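Local coordinates for protein beta-N-acetylhexosaminidase (PDB 1JAK) that hydrolyses terminal beta-linked N-acetylhexosamine residues from glycoconjugates as a family 20 glycoside hydrolase using substrate-assisted catalysis, at residues Y399-L410 / Q457-L466. Residues are numbered along the deposited sequence; the frame is centred on the assembly and turned at random.
Sequences YLDMKYTKDTPL and QLDYMAFPRL. With IFG ((2R,3R,4S,5R)-2-acetamido-3,4-dihydroxy-5-hydroxymethyl-piperidine), chain F.
The CA atoms come nearest at Leu400 and Ala462, 5.5 Å apart, where the type I turn Tyr399-Met402 packs against the end of helix 455-462. Arg465 makes two of the three hydrogen bonds that cross the contact. Its NH1 and NH2 both donate to Met402 O, at 2.9 and 3.1 Å, with that oxygen in the guanidinium plane, while NH2 also gives a nearly straight bond (177°) to a lone pair of Met461 O. Tyr404 CE1 sits over one guanidinium face, off toward its rim and 3.2 Å from Arg465 NE, the planes 35° apart. With alanine in place of Arg465, Met402 O would probably lose both donors and one face of the Tyr404 ring its cover. Beyond the ring, Tyr404 OH donates in the carbonyl plane to Tyr460 O (2.7 Å), and a water joins it to Met461 O and to N and NE of Arg465. The edge of Tyr404 points at the face of Tyr460 in an offset T-shaped pair, planes at 86°. Bent at chi2 and chi3, Met461 brings CE to 3.5 Å from Met402 O and SD obliquely beside the Tyr404 ring, a Met-aromatic contact. Leu410 CD1 rests on the aliphatic part of Gln457, and Leu400 CD2 packs on Arg465 CB (3.7 Å). The same turn serves the active site: Tyr399 OH donates to the inhibitor's acetamido O7, and Asp401 OD2 accepts from its O6. Within the (beta/alpha)8 barrel, the loop following strand 389-392 thus meets the helices after strand 440-447; Leu400 also touches that strand and Tyr179 of helix 173-184, and Tyr504 stacks on Tyr404.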
ATOM      1  N   TYR A 399       1.718   3.973 -10.883  1.00  5.44           N
ATOM      2  CA  TYR A 399       2.625   2.835 -10.988  1.00  6.03           C
ATOM      3  C   TYR A 399       3.997   3.386 -10.599  1.00  6.83           C
ATOM      4  O   TYR A 399       4.625   4.123 -11.364  1.00  7.76           O
ATOM      5  CB  TYR A 399       2.625   2.293 -12.422  1.00  5.23           C
ATOM      6  CG  TYR A 399       1.643   1.162 -12.631  1.00  5.80           C
ATOM      7  CD1 TYR A 399       0.409   1.150 -11.975  1.00  5.10           C
ATOM      8  CD2 TYR A 399       1.953   0.090 -13.470  1.00  6.17           C
ATOM      9  CE1 TYR A 399      -0.485   0.096 -12.141  1.00  5.79           C
ATOM     10  CE2 TYR A 399       1.064  -0.971 -13.644  1.00  6.19           C
ATOM     11  CZ  TYR A 399      -0.150  -0.961 -12.972  1.00  5.90           C
ATOM     12  OH  TYR A 399      -1.016  -2.017 -13.101  1.00  6.06           O
ATOM     13  N   LEU A 400       4.452   3.036  -9.398  1.00  6.65           N
ATOM     14  CA  LEU A 400       5.721   3.541  -8.885  1.00  6.35           C
ATOM     15  C   LEU A 400       6.977   3.025  -9.581  1.00  6.04           C
ATOM     16  O   LEU A 400       8.070   3.529  -9.332  1.00  7.46           O
ATOM     17  CB  LEU A 400       5.800   3.279  -7.376  1.00  6.69           C
ATOM     18  CG  LEU A 400       4.643   3.904  -6.587  1.00  7.02           C
ATOM     19  CD1 LEU A 400       4.658   3.390  -5.156  1.00  7.48           C
ATOM     20  CD2 LEU A 400       4.752   5.432  -6.607  1.00  7.04           C
ATOM     21  N   ASP A 401       6.826   2.025 -10.445  1.00  6.53           N
ATOM     22  CA  ASP A 401       7.968   1.492 -11.182  1.00  7.08           C
ATOM     23  C   ASP A 401       8.200   2.291 -12.461  1.00  6.21           C
ATOM     24  O   ASP A 401       9.199   2.087 -13.149  1.00  7.31           O
ATOM     25  CB  ASP A 401       7.737   0.020 -11.541  1.00  6.67           C
ATOM     26  CG  ASP A 401       6.553  -0.172 -12.473  1.00  7.45           C
ATOM     27  OD1 ASP A 401       5.472   0.376 -12.181  1.00  7.56           O
ATOM     28  OD2 ASP A 401       6.698  -0.876 -13.494  1.00  7.19           O
ATOM     29  N   MET A 402       7.285   3.201 -12.786  1.00  6.23           N
ATOM     30  CA  MET A 402       7.436   3.984 -14.010  1.00  6.90           C
ATOM     31  C   MET A 402       8.452   5.111 -13.846  1.00  7.61           C
ATOM     32  O   MET A 402       8.471   5.808 -12.833  1.00  7.71           O
ATOM     33  CB  MET A 402       6.083   4.555 -14.454  1.00  7.30           C
ATOM     34  CG  MET A 402       5.869   4.534 -15.971  1.00  7.99           C
ATOM     35  SD  MET A 402       5.920   2.862 -16.677  1.00  7.56           S
ATOM     36  CE  MET A 402       4.539   2.087 -15.820  1.00  7.79           C
ATOM     37  N   LYS A 403       9.311   5.273 -14.847  1.00  7.17           N
ATOM     38  CA  LYS A 403      10.335   6.311 -14.820  1.00  7.34           C
ATOM     39  C   LYS A 403       9.756   7.716 -14.699  1.00  7.56           C
ATOM     40  O   LYS A 403       8.679   8.004 -15.220  1.00  8.44           O
ATOM     41  CB  LYS A 403      11.189   6.244 -16.088  1.00  6.86           C
ATOM     42  CG  LYS A 403      12.049   4.998 -16.198  1.00  7.42           C
ATOM     43  CD  LYS A 403      12.895   5.043 -17.464  1.00  9.95           C
ATOM     44  CE  LYS A 403      13.764   3.800 -17.594  1.00 12.37           C
ATOM     45  NZ  LYS A 403      14.602   3.851 -18.826  1.00 17.18           N
ATOM     46  N   TYR A 404      10.493   8.589 -14.015  1.00  8.34           N
ATOM     47  CA  TYR A 404      10.087   9.980 -13.836  1.00  9.23           C
ATOM     48  C   TYR A 404      10.336  10.727 -15.142  1.00  9.60           C
ATOM     49  O   TYR A 404       9.537  11.574 -15.556  1.00  9.87           O
ATOM     50  CB  TYR A 404      10.919  10.637 -12.741  1.00  8.60           C
ATOM     51  CG  TYR A 404      10.815   9.976 -11.392  1.00  9.52           C
ATOM     52  CD1 TYR A 404       9.710  10.195 -10.571  1.00 10.14           C
ATOM     53  CD2 TYR A 404      11.838   9.154 -10.922  1.00  8.77           C
ATOM     54  CE1 TYR A 404       9.630   9.616  -9.308  1.00  9.75           C
ATOM     55  CE2 TYR A 404      11.769   8.569  -9.663  1.00  8.15           C
ATOM     56  CZ  TYR A 404      10.665   8.808  -8.860  1.00 10.41           C
ATOM     57  OH  TYR A 404      10.608   8.266  -7.599  1.00 10.34           O
ATOM     58  N   THR A 405      11.469  10.417 -15.765  1.00  9.73           N
ATOM     59  CA  THR A 405      11.874  11.024 -17.027  1.00 10.28           C
ATOM     60  C   THR A 405      12.683   9.995 -17.801  1.00 10.55           C
ATOM     61  O   THR A 405      12.976   8.911 -17.293  1.00  9.38           O
ATOM     62  CB  THR A 405      12.780  12.260 -16.820  1.00 11.09           C
ATOM     63  OG1 THR A 405      14.061  11.839 -16.332  1.00 12.34           O
ATOM     64  CG2 THR A 405      12.153  13.228 -15.829  1.00 12.80           C
ATOM     65  N   LYS A 406      13.067  10.346 -19.022  1.00 11.41           N
ATOM     66  CA  LYS A 406      13.841   9.435 -19.850  1.00 12.47           C
ATOM     67  C   LYS A 406      15.201   9.107 -19.245  1.00 12.87           C
ATOM     68  O   LYS A 406      15.838   8.136 -19.648  1.00 14.11           O
ATOM     69  CB  LYS A 406      14.036  10.027 -21.250  1.00 15.83           C
ATOM     70  CG  LYS A 406      14.891  11.284 -21.283  1.00 18.49           C
ATOM     71  CD  LYS A 406      15.065  11.779 -22.712  1.00 22.41           C
ATOM     72  CE  LYS A 406      16.035  12.950 -22.786  1.00 25.40           C
ATOM     73  NZ  LYS A 406      15.566  14.120 -21.992  1.00 30.74           N
ATOM     74  N   ASP A 407      15.640   9.898 -18.269  1.00 12.95           N
ATOM     75  CA  ASP A 407      16.941   9.665 -17.652  1.00 14.62           C
ATOM     76  C   ASP A 407      16.929   8.892 -16.333  1.00 13.91           C
ATOM     77  O   ASP A 407      17.986   8.641 -15.750  1.00 12.75           O
ATOM     78  CB  ASP A 407      17.672  10.995 -17.469  1.00 17.38           C
ATOM     79  CG  ASP A 407      17.996  11.666 -18.794  1.00 20.34           C
ATOM     80  OD1 ASP A 407      18.541  10.985 -19.687  1.00 22.20           O
ATOM     81  OD2 ASP A 407      17.708  12.872 -18.942  1.00 22.99           O
ATOM     82  N   THR A 408      15.746   8.514 -15.861  1.00 11.75           N
ATOM     83  CA  THR A 408      15.645   7.749 -14.618  1.00 11.34           C
ATOM     84  C   THR A 408      16.415   6.438 -14.820  1.00 12.08           C
ATOM     85  O   THR A 408      16.160   5.702 -15.774  1.00 11.74           O
ATOM     86  CB  THR A 408      14.168   7.462 -14.281  1.00 10.31           C
ATOM     87  OG1 THR A 408      13.471   8.706 -14.135  1.00  9.17           O
ATOM     88  CG2 THR A 408      14.050   6.671 -12.988  1.00  9.16           C
ATOM     89  N   PRO A 409      17.375   6.137 -13.923  1.00 12.52           N
ATOM     90  CA  PRO A 409      18.221   4.936 -13.966  1.00 13.98           C
ATOM     91  C   PRO A 409      17.569   3.585 -13.669  1.00 14.31           C
ATOM     92  O   PRO A 409      18.177   2.536 -13.897  1.00 17.11           O
ATOM     93  CB  PRO A 409      19.329   5.271 -12.974  1.00 13.58           C
ATOM     94  CG  PRO A 409      18.612   6.071 -11.947  1.00 15.21           C
ATOM     95  CD  PRO A 409      17.754   6.996 -12.787  1.00 13.42           C
ATOM     96  N   LEU A 410      16.346   3.612 -13.157  1.00 10.55           N
ATOM     97  CA  LEU A 410      15.608   2.393 -12.841  1.00 10.04           C
ATOM     98  C   LEU A 410      14.196   2.550 -13.392  1.00  8.43           C
ATOM     99  O   LEU A 410      13.849   3.600 -13.925  1.00  9.79           O
ATOM    100  CB  LEU A 410      15.534   2.205 -11.322  1.00 10.65           C
ATOM    101  CG  LEU A 410      16.850   2.022 -10.562  1.00 11.51           C
ATOM    102  CD1 LEU A 410      16.607   2.187  -9.072  1.00 12.23           C
ATOM    103  CD2 LEU A 410      17.427   0.648 -10.861  1.00 12.20           C
ATOM    104  N   GLN A 457      16.478   0.653  -3.742  1.00  8.75           N
ATOM    105  CA  GLN A 457      15.926   0.926  -5.064  1.00  7.74           C
ATOM    106  C   GLN A 457      14.410   1.066  -4.951  1.00  8.36           C
ATOM    107  O   GLN A 457      13.796   1.866  -5.661  1.00  7.34           O
ATOM    108  CB  GLN A 457      16.294  -0.197  -6.039  1.00  8.33           C
ATOM    109  CG  GLN A 457      17.796  -0.342  -6.235  1.00  9.42           C
ATOM    110  CD  GLN A 457      18.155  -1.399  -7.256  1.00 12.25           C
ATOM    111  OE1 GLN A 457      17.494  -2.431  -7.349  1.00 14.61           O
ATOM    112  NE2 GLN A 457      19.219  -1.156  -8.015  1.00 13.48           N
ATOM    113  N   LEU A 458      13.805   0.289  -4.058  1.00  8.27           N
ATOM    114  CA  LEU A 458      12.366   0.395  -3.855  1.00  6.95           C
ATOM    115  C   LEU A 458      12.056   1.814  -3.376  1.00  7.86           C
ATOM    116  O   LEU A 458      11.107   2.441  -3.847  1.00  7.84           O
ATOM    117  CB  LEU A 458      11.882  -0.608  -2.806  1.00  7.20           C
ATOM    118  CG  LEU A 458      12.011  -2.096  -3.136  1.00  6.01           C
ATOM    119  CD1 LEU A 458      11.428  -2.910  -1.988  1.00  6.63           C
ATOM    120  CD2 LEU A 458      11.282  -2.409  -4.437  1.00  7.06           C
ATOM    121  N   ASP A 459      12.862   2.321  -2.444  1.00  7.19           N
ATOM    122  CA  ASP A 459      12.644   3.671  -1.922  1.00  7.69           C
ATOM    123  C   ASP A 459      12.748   4.746  -3.000  1.00  8.13           C
ATOM    124  O   ASP A 459      11.908   5.644  -3.076  1.00  8.52           O
ATOM    125  CB  ASP A 459      13.652   4.012  -0.809  1.00  7.05           C
ATOM    126  CG  ASP A 459      13.369   3.289   0.496  1.00  8.85           C
ATOM    127  OD1 ASP A 459      12.195   2.963   0.770  1.00  9.07           O
ATOM    128  OD2 ASP A 459      14.331   3.061   1.263  1.00  9.83           O
ATOM    129  N   TYR A 460      13.785   4.659  -3.828  1.00  6.50           N
ATOM    130  CA  TYR A 460      13.999   5.653  -4.873  1.00  7.16           C
ATOM    131  C   TYR A 460      12.832   5.771  -5.853  1.00  7.59           C
ATOM    132  O   TYR A 460      12.532   6.867  -6.336  1.00  8.32           O
ATOM    133  CB  TYR A 460      15.287   5.342  -5.638  1.00  7.03           C
ATOM    134  CG  TYR A 460      15.582   6.333  -6.739  1.00 10.36           C
ATOM    135  CD1 TYR A 460      16.125   7.587  -6.456  1.00 14.02           C
ATOM    136  CD2 TYR A 460      15.289   6.024  -8.065  1.00 12.25           C
ATOM    137  CE1 TYR A 460      16.365   8.514  -7.478  1.00 15.37           C
ATOM    138  CE2 TYR A 460      15.521   6.935  -9.086  1.00 15.36           C
ATOM    139  CZ  TYR A 460      16.058   8.174  -8.789  1.00 16.27           C
ATOM    140  OH  TYR A 460      16.281   9.066  -9.813  1.00 21.28           O
ATOM    141  N   MET A 461      12.171   4.652  -6.138  1.00  6.78           N
ATOM    142  CA  MET A 461      11.044   4.662  -7.064  1.00  7.38           C
ATOM    143  C   MET A 461       9.722   4.938  -6.348  1.00  7.44           C
ATOM    144  O   MET A 461       8.793   5.485  -6.939  1.00  7.77           O
ATOM    145  CB  MET A 461      10.967   3.333  -7.826  1.00  7.72           C
ATOM    146  CG  MET A 461      12.153   3.088  -8.766  1.00  8.91           C
ATOM    147  SD  MET A 461      12.479   4.463  -9.902  1.00  9.09           S
ATOM    148  CE  MET A 461      11.076   4.336 -11.030  1.00 10.94           C
ATOM    149  N   ALA A 462       9.640   4.577  -5.071  1.00  6.66           N
ATOM    150  CA  ALA A 462       8.414   4.805  -4.309  1.00  6.67           C
ATOM    151  C   ALA A 462       8.296   6.264  -3.865  1.00  7.59           C
ATOM    152  O   ALA A 462       7.204   6.828  -3.864  1.00  7.74           O
ATOM    153  CB  ALA A 462       8.370   3.883  -3.097  1.00  7.58           C
ATOM    154  N   PHE A 463       9.420   6.867  -3.487  1.00  8.04           N
ATOM    155  CA  PHE A 463       9.430   8.261  -3.042  1.00  7.78           C
ATOM    156  C   PHE A 463       9.981   9.164  -4.140  1.00  8.40           C
ATOM    157  O   PHE A 463      10.982   8.835  -4.775  1.00  9.02           O
ATOM    158  CB  PHE A 463      10.278   8.409  -1.775  1.00  6.77           C
ATOM    159  CG  PHE A 463       9.695   7.720  -0.569  1.00  7.89           C
ATOM    160  CD1 PHE A 463       9.875   6.353  -0.371  1.00  7.41           C
ATOM    161  CD2 PHE A 463       8.956   8.439   0.363  1.00  8.53           C
ATOM    162  CE1 PHE A 463       9.327   5.713   0.741  1.00  9.11           C
ATOM    163  CE2 PHE A 463       8.403   7.810   1.479  1.00  8.25           C
ATOM    164  CZ  PHE A 463       8.590   6.442   1.667  1.00  7.72           C
ATOM    165  N   PRO A 464       9.421  10.376  -4.289  1.00  8.50           N
ATOM    166  CA  PRO A 464       8.337  11.017  -3.537  1.00  7.82           C
ATOM    167  C   PRO A 464       6.878  10.873  -3.985  1.00  7.78           C
ATOM    168  O   PRO A 464       6.026  11.617  -3.504  1.00  9.35           O
ATOM    169  CB  PRO A 464       8.762  12.474  -3.559  1.00  7.76           C
ATOM    170  CG  PRO A 464       9.209  12.612  -4.994  1.00  7.67           C
ATOM    171  CD  PRO A 464      10.012  11.330  -5.248  1.00  8.37           C
ATOM    172  N   ARG A 465       6.570   9.942  -4.881  1.00  6.88           N
ATOM    173  CA  ARG A 465       5.188   9.800  -5.338  1.00  5.13           C
ATOM    174  C   ARG A 465       4.254   9.059  -4.377  1.00  5.54           C
ATOM    175  O   ARG A 465       3.039   9.273  -4.400  1.00  6.42           O
ATOM    176  CB  ARG A 465       5.165   9.126  -6.715  1.00  6.68           C
ATOM    177  CG  ARG A 465       5.791   9.986  -7.815  1.00  6.38           C
ATOM    178  CD  ARG A 465       5.914   9.235  -9.143  1.00  7.26           C
ATOM    179  NE  ARG A 465       6.802   8.079  -9.031  1.00  6.87           N
ATOM    180  CZ  ARG A 465       7.254   7.376 -10.064  1.00  7.65           C
ATOM    181  NH1 ARG A 465       6.910   7.705 -11.303  1.00  7.22           N
ATOM    182  NH2 ARG A 465       8.055   6.338  -9.858  1.00  6.72           N
ATOM    183  N   LEU A 466       4.816   8.204  -3.526  1.00  6.05           N
ATOM    184  CA  LEU A 466       4.017   7.426  -2.577  1.00  6.60           C
ATOM    185  C   LEU A 466       3.084   8.260  -1.687  1.00  6.98           C
ATOM    186  O   LEU A 466       1.910   7.925  -1.528  1.00  7.04           O
ATOM    187  CB  LEU A 466       4.940   6.570  -1.697  1.00  7.13           C
ATOM    188  CG  LEU A 466       4.263   5.611  -0.715  1.00  8.37           C
ATOM    189  CD1 LEU A 466       3.566   4.490  -1.474  1.00  8.18           C
ATOM    190  CD2 LEU A 466       5.314   5.036   0.229  1.00  8.21           C
TER
HETATM  191  N1  IFG F 601       1.883  -4.697 -16.271  1.00  7.82           N
HETATM  192  C2  IFG F 601       1.828  -5.959 -15.489  1.00  7.93           C
HETATM  193  C3  IFG F 601       2.802  -6.032 -14.244  1.00  7.19           C
HETATM  194  C4  IFG F 601       4.181  -5.387 -14.492  1.00  7.77           C
HETATM  195  C5  IFG F 601       3.965  -3.971 -15.030  1.00  7.32           C
HETATM  196  C6  IFG F 601       5.234  -3.165 -15.286  1.00  7.71           C
HETATM  197  C7  IFG F 601      -0.241  -5.212 -14.386  1.00  7.39           C
HETATM  198  C8  IFG F 601      -1.643  -5.364 -13.854  1.00  6.95           C
HETATM  199  C9  IFG F 601       3.148  -3.948 -16.329  1.00  6.67           C
HETATM  200  N2  IFG F 601       0.439  -6.201 -15.039  1.00  6.65           N
HETATM  201  O7  IFG F 601       0.287  -4.121 -14.221  1.00  6.85           O
HETATM  202  O3  IFG F 601       2.975  -7.391 -13.863  1.00  6.78           O
HETATM  203  O4  IFG F 601       4.876  -6.157 -15.473  1.00  9.48           O
HETATM  204  O6  IFG F 601       4.969  -1.766 -15.283  1.00  6.35           O
HETATM  205  O   HOH W   1       8.178   8.062  -6.540  1.00  5.96           O
HETATM  206  O   HOH W   2      14.998  10.313 -12.679  1.00 26.61           O